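Protein TP_0956 (Treponema pallidum subsp. pallidum, PDB 3U64) is a tetratricopeptide-repeat lipoprotein that probably acts as the T component of a TRAP transporter, its repeats consistent with protein-protein interaction. Local coordinates at residues A[200-205]-A[227-232]. Numbering follows the deposited sequence.
Sequences AVWNVL and FEHLTR
W202 and H229 lie ring over ring between helices 196-211 and 220-233. The six-membered ring of W202 and the imidazole make an offset stack: their planes differ by 11° and their centroids are 4.1 Å apart. The CB of H229 sits over the five-membered ring, 3.5 Å from its centroid and near the normal, a CH-pi contact; the histidine therefore covers the same indole face with both its methylene and its ring. Both side chains carry CG anti to the carbonyl carbon and beside the backbone N (chi1 -78° for H229), the setting in which each brings its ring to the other's face. On the backbone side of the rings, W202 CB meets L230 CB at 3.8 Å, where the backbones come closest. L230, with CG anti to its own nitrogen, runs side by side with N203, and its CD2 lies 3.6 Å from N203 ND2. The segment axes pass 8.1 Å apart at 153°, an antiparallel helix pair consistent with the helical-hairpin architecture of TPR proteins. No hydrogen bond links 200-205 to 227-232: W202 NE1 donates to P194 O and N203 ND2 bonds T244 OG1. Cohesion between these segments thus rests on dispersion and pi contacts, while hydrogen bonds to other parts of the chain satisfy the indole and amide nitrogens.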
ATOM      1  N   ALA A 200      24.228  10.672 -16.836  1.00 35.53           N
ATOM      2  CA  ALA A 200      23.877  10.138 -15.513  1.00 29.97           C
ATOM      3  C   ALA A 200      25.029   9.429 -14.775  1.00 33.78           C
ATOM      4  O   ALA A 200      25.106   9.463 -13.533  1.00 33.45           O
ATOM      5  CB  ALA A 200      22.687   9.200 -15.625  1.00 30.79           C
ATOM      6  N   VAL A 201      25.909   8.766 -15.529  1.00 32.73           N
ATOM      7  CA  VAL A 201      27.045   8.070 -14.925  1.00 29.49           C
ATOM      8  C   VAL A 201      27.997   9.060 -14.233  1.00 40.31           C
ATOM      9  O   VAL A 201      28.468   8.806 -13.129  1.00 36.55           O
ATOM     10  CB  VAL A 201      27.840   7.237 -15.947  1.00 33.54           C
ATOM     11  CG1 VAL A 201      28.805   6.290 -15.216  1.00 34.82           C
ATOM     12  CG2 VAL A 201      26.900   6.464 -16.849  1.00 32.54           C
ATOM     13  N   TRP A 202      28.267  10.184 -14.895  1.00 31.38           N
ATOM     14  CA  TRP A 202      29.164  11.195 -14.365  1.00 33.57           C
ATOM     15  C   TRP A 202      28.632  11.764 -13.082  1.00 36.94           C
ATOM     16  O   TRP A 202      29.402  12.181 -12.211  1.00 42.58           O
ATOM     17  CB  TRP A 202      29.340  12.332 -15.364  1.00 31.98           C
ATOM     18  CG  TRP A 202      29.913  11.864 -16.638  1.00 30.40           C
ATOM     19  CD1 TRP A 202      29.269  11.743 -17.829  1.00 33.06           C
ATOM     20  CD2 TRP A 202      31.253  11.414 -16.854  1.00 35.41           C
ATOM     21  NE1 TRP A 202      30.126  11.260 -18.781  1.00 39.97           N
ATOM     22  CE2 TRP A 202      31.356  11.056 -18.213  1.00 39.33           C
ATOM     23  CE3 TRP A 202      32.384  11.308 -16.039  1.00 39.60           C
ATOM     24  CZ2 TRP A 202      32.550  10.592 -18.781  1.00 40.73           C
ATOM     25  CZ3 TRP A 202      33.570  10.840 -16.604  1.00 42.67           C
ATOM     26  CH2 TRP A 202      33.638  10.487 -17.962  1.00 41.37           C
ATOM     27  N   ASN A 203      27.308  11.808 -12.987  1.00 31.66           N
ATOM     28  CA  ASN A 203      26.645  12.290 -11.788  1.00 35.58           C
ATOM     29  C   ASN A 203      26.949  11.389 -10.580  1.00 33.95           C
ATOM     30  O   ASN A 203      27.368  11.864  -9.523  1.00 33.19           O
ATOM     31  CB  ASN A 203      25.132  12.428 -12.034  1.00 36.84           C
ATOM     32  CG  ASN A 203      24.401  13.016 -10.842  1.00 39.19           C
ATOM     33  OD1 ASN A 203      23.497  12.396 -10.275  1.00 40.08           O
ATOM     34  ND2 ASN A 203      24.813  14.203 -10.436  1.00 32.34           N
ATOM     35  N   VAL A 204      26.750  10.084 -10.739  1.00 30.68           N
ATOM     36  CA  VAL A 204      27.057   9.155  -9.656  1.00 28.61           C
ATOM     37  C   VAL A 204      28.555   9.176  -9.322  1.00 36.16           C
ATOM     38  O   VAL A 204      28.926   9.121  -8.159  1.00 35.38           O
ATOM     39  CB  VAL A 204      26.583   7.730  -9.966  1.00 34.96           C
ATOM     40  CG1 VAL A 204      26.975   6.792  -8.848  1.00 32.91           C
ATOM     41  CG2 VAL A 204      25.077   7.714 -10.166  1.00 36.81           C
ATOM     42  N   LEU A 205      29.411   9.299 -10.335  1.00 34.54           N
ATOM     43  CA  LEU A 205      30.856   9.332 -10.088  1.00 36.86           C
ATOM     44  C   LEU A 205      31.262  10.592  -9.327  1.00 38.40           C
ATOM     45  O   LEU A 205      32.137  10.552  -8.445  1.00 40.58           O
ATOM     46  CB  LEU A 205      31.664   9.194 -11.392  1.00 31.84           C
ATOM     47  CG  LEU A 205      31.674   7.783 -11.972  1.00 37.40           C
ATOM     48  CD1 LEU A 205      32.332   7.731 -13.357  1.00 33.03           C
ATOM     49  CD2 LEU A 205      32.370   6.851 -10.987  1.00 36.61           C
ATOM     50  N   PHE A 227      32.205  16.014 -12.796  1.00 34.40           N
ATOM     51  CA  PHE A 227      31.185  17.048 -12.924  1.00 31.57           C
ATOM     52  C   PHE A 227      31.269  17.854 -14.226  1.00 42.33           C
ATOM     53  O   PHE A 227      30.239  18.224 -14.795  1.00 42.00           O
ATOM     54  CB  PHE A 227      31.179  18.022 -11.733  1.00 34.64           C
ATOM     55  CG  PHE A 227      29.970  18.926 -11.729  1.00 33.83           C
ATOM     56  CD1 PHE A 227      28.768  18.478 -11.211  1.00 33.93           C
ATOM     57  CD2 PHE A 227      30.020  20.192 -12.312  1.00 42.16           C
ATOM     58  CE1 PHE A 227      27.618  19.289 -11.234  1.00 38.35           C
ATOM     59  CE2 PHE A 227      28.887  21.012 -12.340  1.00 42.28           C
ATOM     60  CZ  PHE A 227      27.686  20.562 -11.802  1.00 41.02           C
ATOM     61  N   GLU A 228      32.485  18.157 -14.676  1.00 39.71           N
ATOM     62  CA  GLU A 228      32.678  18.816 -15.958  1.00 44.21           C
ATOM     63  C   GLU A 228      32.093  17.994 -17.118  1.00 52.07           C
ATOM     64  O   GLU A 228      31.477  18.553 -18.023  1.00 52.01           O
ATOM     65  CB  GLU A 228      34.164  19.111 -16.198  1.00 60.74           C
ATOM     66  CG  GLU A 228      34.625  20.444 -15.606  1.00 76.62           C
ATOM     67  CD  GLU A 228      36.040  20.825 -16.018  1.00 95.77           C
ATOM     68  OE1 GLU A 228      36.772  19.957 -16.553  1.00 99.31           O
ATOM     69  OE2 GLU A 228      36.419  21.999 -15.809  1.00103.79           O
ATOM     70  N   HIS A 229      32.282  16.674 -17.096  1.00 41.87           N
ATOM     71  CA  HIS A 229      31.687  15.836 -18.130  1.00 48.16           C
ATOM     72  C   HIS A 229      30.158  15.883 -18.045  1.00 44.05           C
ATOM     73  O   HIS A 229      29.479  15.968 -19.065  1.00 37.37           O
ATOM     74  CB  HIS A 229      32.181  14.392 -18.031  1.00 48.79           C
ATOM     75  CG  HIS A 229      33.550  14.179 -18.591  1.00 56.27           C
ATOM     76  ND1 HIS A 229      33.771  13.842 -19.911  1.00 61.78           N
ATOM     77  CD2 HIS A 229      34.772  14.235 -18.010  1.00 56.01           C
ATOM     78  CE1 HIS A 229      35.065  13.705 -20.118  1.00 60.98           C
ATOM     79  NE2 HIS A 229      35.696  13.937 -18.980  1.00 64.08           N
ATOM     80  N   LEU A 230      29.628  15.839 -16.823  1.00 40.80           N
ATOM     81  CA  LEU A 230      28.179  15.887 -16.610  1.00 46.03           C
ATOM     82  C   LEU A 230      27.543  17.117 -17.271  1.00 47.79           C
ATOM     83  O   LEU A 230      26.520  17.012 -17.957  1.00 48.65           O
ATOM     84  CB  LEU A 230      27.846  15.850 -15.113  1.00 41.50           C
ATOM     85  CG  LEU A 230      26.387  16.032 -14.676  1.00 40.74           C
ATOM     86  CD1 LEU A 230      25.448  14.964 -15.270  1.00 32.29           C
ATOM     87  CD2 LEU A 230      26.303  16.021 -13.155  1.00 41.15           C
ATOM     88  N   THR A 231      28.160  18.278 -17.082  1.00 41.11           N
ATOM     89  CA  THR A 231      27.614  19.527 -17.632  1.00 50.79           C
ATOM     90  C   THR A 231      27.543  19.530 -19.165  1.00 48.18           C
ATOM     91  O   THR A 231      26.755  20.268 -19.751  1.00 44.88           O
ATOM     92  CB  THR A 231      28.433  20.746 -17.192  1.00 51.98           C
ATOM     93  OG1 THR A 231      29.803  20.555 -17.568  1.00 57.53           O
ATOM     94  CG2 THR A 231      28.340  20.942 -15.689  1.00 46.92           C
ATOM     95  N   ARG A 232      28.363  18.707 -19.809  1.00 45.93           N
ATOM     96  CA  ARG A 232      28.335  18.613 -21.265  1.00 47.04           C
ATOM     97  C   ARG A 232      27.059  17.936 -21.767  1.00 46.58           C
ATOM     98  O   ARG A 232      26.601  18.215 -22.873  1.00 52.42           O
ATOM     99  CB  ARG A 232      29.562  17.844 -21.790  1.00 60.53           C
ATOM    100  CG  ARG A 232      30.902  18.515 -21.507  1.00 66.98           C
ATOM    101  CD  ARG A 232      30.717  20.011 -21.478  1.00 73.42           C
ATOM    102  NE  ARG A 232      31.932  20.739 -21.150  1.00 78.20           N
ATOM    103  CZ  ARG A 232      32.722  21.306 -22.051  1.00 88.42           C
ATOM    104  NH1 ARG A 232      32.437  21.212 -23.347  1.00 94.56           N
ATOM    105  NH2 ARG A 232      33.801  21.965 -21.656  1.00 93.56           N
TER